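Local coordinates for probable outer membrane protein (Pseudomonas aeruginosa, PDB 3DWO) that probably lets hydrophobic compounds such as long-chain fatty acids cross the outer membrane through the wall of its beta barrel, as in the FadL family, at residues Gln116-Gly121 with Glu142-Thr147; Val207-Pro212 with Ile236-Lys241. All blocks are in the same frame, centred on the assembly; numbering follows the deposited sequence.

Interaction 1: Gln116-Gly121 with Glu142-Thr147. With C8E ((hydroxyethyloxy)tri(ethyloxy)octane), chain E.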
loop_
_atom_site.group_PDB
_atom_site.type_symbol
_atom_site.label_atom_id
_atom_site.label_comp_id
_atom_site.label_asym_id
_atom_site.label_seq_id
_atom_site.Cartn_x
_atom_site.Cartn_y
_atom_site.Cartn_z
ATOM N N GLN A 116 -6.569 -14.417 6.764
ATOM C CA GLN A 116 -7.212 -13.242 6.205
ATOM C C GLN A 116 -6.126 -12.191 6.341
ATOM O O GLN A 116 -5.653 -11.923 7.446
ATOM C CB GLN A 116 -8.448 -12.858 7.014
ATOM C CG GLN A 116 -8.996 -11.487 6.680
ATOM C CD GLN A 116 -8.350 -10.399 7.510
ATOM O OE1 GLN A 116 -8.440 -10.412 8.736
ATOM N NE2 GLN A 116 -7.692 -9.454 6.849
ATOM N N VAL A 117 -5.730 -11.614 5.211
ATOM C CA VAL A 117 -4.655 -10.629 5.173
ATOM C C VAL A 117 -5.005 -9.341 4.415
ATOM O O VAL A 117 -5.998 -9.282 3.688
ATOM C CB VAL A 117 -3.396 -11.289 4.541
ATOM C CG1 VAL A 117 -2.410 -10.243 4.090
ATOM C CG2 VAL A 117 -2.738 -12.214 5.559
ATOM N N VAL A 118 -4.183 -8.311 4.611
ATOM C CA VAL A 118 -4.351 -7.017 3.954
ATOM C C VAL A 118 -3.000 -6.655 3.324
ATOM O O VAL A 118 -2.210 -5.913 3.906
ATOM C CB VAL A 118 -4.749 -5.923 4.974
ATOM C CG1 VAL A 118 -5.084 -4.625 4.245
ATOM C CG2 VAL A 118 -5.950 -6.387 5.802
ATOM N N PRO A 119 -2.723 -7.179 2.118
ATOM C CA PRO A 119 -1.468 -6.932 1.398
ATOM C C PRO A 119 -1.225 -5.495 0.951
ATOM O O PRO A 119 -0.083 -5.026 0.929
ATOM C CB PRO A 119 -1.569 -7.867 0.185
ATOM C CG PRO A 119 -2.567 -8.906 0.600
ATOM C CD PRO A 119 -3.581 -8.100 1.353
ATOM N N MET A 120 -2.301 -4.806 0.582
ATOM C CA MET A 120 -2.191 -3.447 0.079
ATOM C C MET A 120 -3.134 -2.469 0.754
ATOM O O MET A 120 -4.277 -2.802 1.082
ATOM C CB MET A 120 -2.447 -3.458 -1.430
ATOM C CG MET A 120 -1.356 -2.797 -2.247
ATOM S SD MET A 120 -1.059 -3.635 -3.819
ATOM C CE MET A 120 -2.689 -3.402 -4.622
ATOM N N GLY A 121 -2.645 -1.251 0.951
ATOM C CA GLY A 121 -3.456 -0.234 1.584
ATOM C C GLY A 121 -2.773 1.113 1.698
ATOM O O GLY A 121 -1.634 1.205 2.156
ATOM N N GLU A 142 -7.118 -0.457 -1.147
ATOM C CA GLU A 142 -7.090 -1.485 -0.126
ATOM C C GLU A 142 -7.271 -2.840 -0.774
ATOM O O GLU A 142 -8.123 -3.013 -1.648
ATOM C CB GLU A 142 -8.159 -1.283 0.954
ATOM C CG GLU A 142 -8.160 -2.455 1.955
ATOM C CD GLU A 142 -8.729 -2.108 3.330
ATOM O OE1 GLU A 142 -9.513 -1.144 3.429
ATOM O OE2 GLU A 142 -8.399 -2.813 4.311
ATOM N N THR A 143 -6.439 -3.787 -0.350
ATOM C CA THR A 143 -6.480 -5.149 -0.854
ATOM C C THR A 143 -6.610 -6.085 0.336
ATOM O O THR A 143 -5.812 -6.031 1.267
ATOM C CB THR A 143 -5.179 -5.514 -1.619
ATOM O OG1 THR A 143 -5.091 -4.734 -2.821
ATOM C CG2 THR A 143 -5.153 -6.999 -1.964
ATOM N N ILE A 144 -7.635 -6.930 0.314
ATOM C CA ILE A 144 -7.835 -7.887 1.383
ATOM C C ILE A 144 -7.838 -9.261 0.743
ATOM O O ILE A 144 -8.466 -9.461 -0.294
ATOM C CB ILE A 144 -9.170 -7.654 2.108
ATOM C CG1 ILE A 144 -9.174 -6.267 2.750
ATOM C CG2 ILE A 144 -9.371 -8.713 3.183
ATOM C CD1 ILE A 144 -10.451 -5.949 3.498
ATOM N N GLY A 145 -7.133 -10.206 1.350
ATOM C CA GLY A 145 -7.090 -11.539 0.785
ATOM C C GLY A 145 -7.383 -12.666 1.755
ATOM O O GLY A 145 -7.113 -12.563 2.957
ATOM N N LEU A 146 -7.961 -13.738 1.221
ATOM C CA LEU A 146 -8.270 -14.935 1.992
ATOM C C LEU A 146 -7.290 -15.972 1.451
ATOM O O LEU A 146 -7.145 -16.125 0.238
ATOM C CB LEU A 146 -9.725 -15.361 1.763
ATOM C CG LEU A 146 -10.724 -14.286 2.212
ATOM C CD1 LEU A 146 -12.160 -14.765 2.014
ATOM C CD2 LEU A 146 -10.474 -13.949 3.682
ATOM N N THR A 147 -6.617 -16.680 2.351
ATOM C CA THR A 147 -5.593 -17.634 1.949
ATOM C C THR A 147 -5.748 -19.074 2.422
ATOM O O THR A 147 -6.363 -19.348 3.447
ATOM C CB THR A 147 -4.208 -17.119 2.423
ATOM O OG1 THR A 147 -3.900 -15.894 1.747
ATOM C CG2 THR A 147 -3.127 -18.121 2.137
HETATM C C1 C8E E . -8.045 1.680 4.201
HETATM C C2 C8E E . -6.736 2.297 4.041
HETATM C C3 C8E E . -5.630 1.348 3.946
HETATM C C4 C8E E . -5.032 1.241 5.265
HETATM C C5 C8E E . -3.562 1.287 5.125
HETATM C C6 C8E E . -2.938 0.739 6.309
HETATM C C7 C8E E . -1.562 1.117 6.065
HETATM C C8 C8E E . -1.002 1.630 7.322
HETATM O O9 C8E E . 0.361 1.716 7.678
HETATM C C10 C8E E . 1.146 0.543 7.741
HETATM C C11 C8E E . 2.508 1.026 8.132
HETATM O O12 C8E E . 2.998 2.006 7.195
HETATM C C13 C8E E . 4.138 2.787 7.652
HETATM C C14 C8E E . 4.467 4.260 7.248
HETATM O O15 C8E E . 3.644 5.461 7.246
HETATM C C16 C8E E . 2.974 5.626 5.979
HETATM C C17 C8E E . 3.759 6.444 4.943
HETATM O O18 C8E E . 3.399 7.787 4.564
HETATM C C19 C8E E . 2.478 7.817 3.436
HETATM C C20 C8E E . 2.853 8.393 2.023
HETATM O O21 C8E E . 3.106 7.474 0.956
#
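V117 and G145 form an antiparallel hydrogen-bonded pair between adjacent strands, 110-125 and 138-153, in the beta-barrel wall of this FadL homologue. V117 N reaches G145 O at 2.8 Å, and G145 N returns a bond to V117 O. Beyond this pair the register slips: V118 and P119 together face I144, and a single further backbone bond follows, T143 N to M120 O at 2.8 Å, before G121 lies opposite E142 as a non-hydrogen-bonded pair. P119 suits the irregularity because its nitrogen has no hydrogen to give; its ring carbon CD lies 3.0 Å from T143 O instead. Backbone bonds from P119 to V5 and G121 to F3 bring the N-terminal segment against this strand, consistent with the kinked third strand and lateral opening of FadL channels.

T143 fits two neighbours at once. With OG1 beside the backbone N (chi1 -67°), it turns CG2 anti to that nitrogen and onto P119 CD, the two side chains crossing at about a right angle, while OG1 turns to M120 and hydrogen-bonds T169 on the next strand. M120 packs tightly here, its CB 3.4 Å from T143 CB; bends at chi2 and chi3 fold the methyl CE back to T143 OG1.

On the face carrying Q116 and L146, Q116 CB lies against L146 CD2 at 4.0 Å. The bend at chi2 (-88°) swings the amide to I144, with NE2 hydrogen-bonded to P98 O. Between the two strands' irregular middle residues, V118 CG2 lies only loosely against I144 CG1. G121 has no side chain to push away the detergent's octyl chain, which runs beside its backbone. E142 extends from the same end of the contact, one carboxylate oxygen, OE2, 3.8 Å from V118 CG1 and the other, OE1, 3.3 Å from detergent C1.

Interaction 2: Val207-Pro212 with Ile236-Lys241. With C8E ((hydroxyethyloxy)tri(ethyloxy)octane), chain M.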
loop_
_atom_site.group_PDB
_atom_site.type_symbol
_atom_site.label_atom_id
_atom_site.label_comp_id
_atom_site.label_asym_id
_atom_site.label_seq_id
_atom_site.Cartn_x
_atom_site.Cartn_y
_atom_site.Cartn_z
ATOM N N VAL A 207 -12.794 1.619 -9.029
ATOM C CA VAL A 207 -12.607 0.303 -9.619
ATOM C C VAL A 207 -12.358 -0.761 -8.564
ATOM O O VAL A 207 -11.947 -0.454 -7.445
ATOM C CB VAL A 207 -11.428 0.328 -10.618
ATOM C CG1 VAL A 207 -11.780 1.227 -11.812
ATOM C CG2 VAL A 207 -10.164 0.868 -9.928
ATOM N N ASP A 208 -12.602 -2.015 -8.937
ATOM C CA ASP A 208 -12.443 -3.146 -8.030
ATOM C C ASP A 208 -12.078 -4.392 -8.830
ATOM O O ASP A 208 -12.297 -4.446 -10.040
ATOM C CB ASP A 208 -13.763 -3.418 -7.300
ATOM C CG ASP A 208 -14.296 -2.196 -6.569
ATOM O OD1 ASP A 208 -13.862 -1.951 -5.423
ATOM O OD2 ASP A 208 -15.147 -1.471 -7.140
ATOM N N ASN A 209 -11.532 -5.393 -8.146
ATOM C CA ASN A 209 -11.174 -6.647 -8.794
ATOM C C ASN A 209 -10.841 -7.756 -7.807
ATOM O O ASN A 209 -10.305 -7.512 -6.725
ATOM C CB ASN A 209 -9.978 -6.472 -9.738
ATOM C CG ASN A 209 -9.675 -7.742 -10.524
ATOM O OD1 ASN A 209 -10.522 -8.230 -11.267
ATOM N ND2 ASN A 209 -8.471 -8.288 -10.355
ATOM N N THR A 210 -11.159 -8.980 -8.207
ATOM C CA THR A 210 -10.881 -10.162 -7.405
ATOM C C THR A 210 -10.107 -11.117 -8.308
ATOM O O THR A 210 -10.554 -11.426 -9.414
ATOM C CB THR A 210 -12.183 -10.847 -6.940
ATOM O OG1 THR A 210 -12.932 -9.937 -6.125
ATOM C CG2 THR A 210 -11.869 -12.100 -6.125
ATOM N N SER A 211 -8.939 -11.558 -7.851
ATOM C CA SER A 211 -8.119 -12.481 -8.628
ATOM C C SER A 211 -7.241 -13.315 -7.698
ATOM O O SER A 211 -7.001 -12.934 -6.555
ATOM C CB SER A 211 -7.251 -11.714 -9.633
ATOM O OG SER A 211 -6.302 -10.898 -8.975
ATOM N N PRO A 212 -6.743 -14.462 -8.187
ATOM C CA PRO A 212 -5.890 -15.391 -7.437
ATOM C C PRO A 212 -4.399 -15.109 -7.503
ATOM O O PRO A 212 -3.889 -14.602 -8.502
ATOM C CB PRO A 212 -6.203 -16.751 -8.066
ATOM C CG PRO A 212 -7.313 -16.470 -9.090
ATOM C CD PRO A 212 -7.113 -15.054 -9.478
ATOM N N ILE A 236 0.693 -10.608 -8.449
ATOM C CA ILE A 236 -0.699 -10.956 -8.666
ATOM C C ILE A 236 -1.303 -10.044 -9.734
ATOM O O ILE A 236 -1.469 -8.836 -9.511
ATOM C CB ILE A 236 -1.520 -10.825 -7.355
ATOM C CG1 ILE A 236 -0.883 -11.676 -6.250
ATOM C CG2 ILE A 236 -2.959 -11.266 -7.593
ATOM C CD1 ILE A 236 -1.638 -11.638 -4.926
ATOM N N ARG A 237 -1.602 -10.626 -10.897
ATOM C CA ARG A 237 -2.207 -9.884 -11.996
ATOM C C ARG A 237 -3.510 -9.330 -11.440
ATOM O O ARG A 237 -4.331 -10.070 -10.893
ATOM C CB ARG A 237 -2.469 -10.811 -13.178
ATOM C CG ARG A 237 -1.202 -11.403 -13.767
ATOM C CD ARG A 237 -0.942 -10.877 -15.168
ATOM N NE ARG A 237 -0.372 -9.533 -15.178
ATOM C CZ ARG A 237 -0.412 -8.718 -16.229
ATOM N NH1 ARG A 237 -1.003 -9.110 -17.353
ATOM N NH2 ARG A 237 0.144 -7.513 -16.160
ATOM N N ASN A 238 -3.706 -8.028 -11.602
ATOM C CA ASN A 238 -4.865 -7.385 -11.013
ATOM C C ASN A 238 -5.382 -6.208 -11.852
ATOM O O ASN A 238 -4.940 -5.068 -11.690
ATOM C CB ASN A 238 -4.441 -6.944 -9.604
ATOM C CG ASN A 238 -5.594 -6.502 -8.736
ATOM O OD1 ASN A 238 -6.729 -6.962 -8.884
ATOM N ND2 ASN A 238 -5.298 -5.615 -7.797
ATOM N N LYS A 239 -6.317 -6.501 -12.751
ATOM C CA LYS A 239 -6.909 -5.481 -13.605
ATOM C C LYS A 239 -8.186 -4.980 -12.947
ATOM O O LYS A 239 -9.200 -5.679 -12.927
ATOM C CB LYS A 239 -7.230 -6.063 -14.981
ATOM C CG LYS A 239 -7.909 -5.096 -15.937
ATOM C CD LYS A 239 -8.051 -5.740 -17.312
ATOM C CE LYS A 239 -8.753 -4.832 -18.305
ATOM N NZ LYS A 239 -8.860 -5.496 -19.640
ATOM N N LEU A 240 -8.126 -3.770 -12.399
ATOM C CA LEU A 240 -9.272 -3.171 -11.730
ATOM C C LEU A 240 -10.299 -2.704 -12.756
ATOM O O LEU A 240 -9.950 -2.147 -13.802
ATOM C CB LEU A 240 -8.811 -1.993 -10.861
ATOM C CG LEU A 240 -8.133 -2.290 -9.514
ATOM C CD1 LEU A 240 -7.214 -3.490 -9.606
ATOM C CD2 LEU A 240 -7.361 -1.055 -9.068
ATOM N N LYS A 241 -11.570 -2.940 -12.451
ATOM C CA LYS A 241 -12.645 -2.558 -13.346
ATOM C C LYS A 241 -13.719 -1.809 -12.582
ATOM O O LYS A 241 -13.983 -2.101 -11.416
ATOM C CB LYS A 241 -13.241 -3.803 -14.006
ATOM C CG LYS A 241 -12.199 -4.655 -14.722
ATOM C CD LYS A 241 -12.808 -5.920 -15.287
ATOM C CE LYS A 241 -11.740 -6.978 -15.501
ATOM N NZ LYS A 241 -11.050 -7.350 -14.222
HETATM C C1 C8E M . -8.974 -13.758 -13.088
HETATM C C2 C8E M . -9.509 -13.612 -11.742
HETATM C C3 C8E M . -10.687 -14.401 -11.452
HETATM C C4 C8E M . -10.812 -14.469 -10.007
HETATM C C5 C8E M . -11.590 -15.686 -9.653
HETATM C C6 C8E M . -10.798 -16.533 -8.789
HETATM C C7 C8E M . -10.641 -17.695 -9.639
HETATM C C8 C8E M . -10.502 -18.878 -8.761
HETATM O O9 C8E M . -9.305 -19.422 -8.226
HETATM C C10 C8E M . -8.300 -19.886 -9.124
HETATM C C11 C8E M . -7.187 -20.376 -8.248
HETATM O O12 C8E M . -7.467 -21.691 -7.724
HETATM O O HOH W 1 -16.247 -1.181 -9.419
HETATM O O HOH W 2 -7.229 -9.687 -13.007
HETATM O O HOH W 3 -4.272 -12.985 -10.514
#
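N209 and N238 make the central polar contact: N209 ND2 donates an almost straight 2.6 Å bond to N238 OD1, lying in both the carbonyl plane of the acceptor and the amide plane of the donor. The two amides, turned 35° apart, slide past each other in opposite directions. Asparagine suits both places, since one amide offers N-H while the other accepts and still gives ND2 to L282 O. S211 OG donates to R237 O at 2.9 Å, its small side chain reaching a carbonyl that also accepts from a water.

Backbone bonds are confined to one end, where D208 and K241 exchange N-H and C=O. K241 bends at chi4 (60°) to bring NZ back onto K239 O at 2.8 Å, with N209 OD1 close by.

Among apolar contacts, V207 CG2 presses on L240 CB at 3.3 Å, tighter than usual, the branched side chains crossing at about a right angle.

Waters extend the polar set: one joins D208 OD2 to K241 O, another P212 O to R237 O. Regular antiparallel pairing thus gives way to side-chain and water bridges across an interrupted strand of a beta hairpin in the barrel wall.

Overall arrangement
After strands 44-63 and 93-105 the chain enters strand 110-125, and interaction 1 closes a loop of 20 residues when strand 138-153 returns beside it. Strand 158-177 follows, and only then does interaction 2 close the hairpin of strands 201-220 and 226-248. The two contacts are therefore in series, neither nested nor crossing. Their centres are 12 Å apart and their nearest atoms about 5 Å, without touching. Strand 158-177 links them, pairing with strand 138-153 on one edge and strand 201-220 on the other; Q167 touches T143, S211 and N238. The loop holding L282 and I284 also reaches side chains from both contacts.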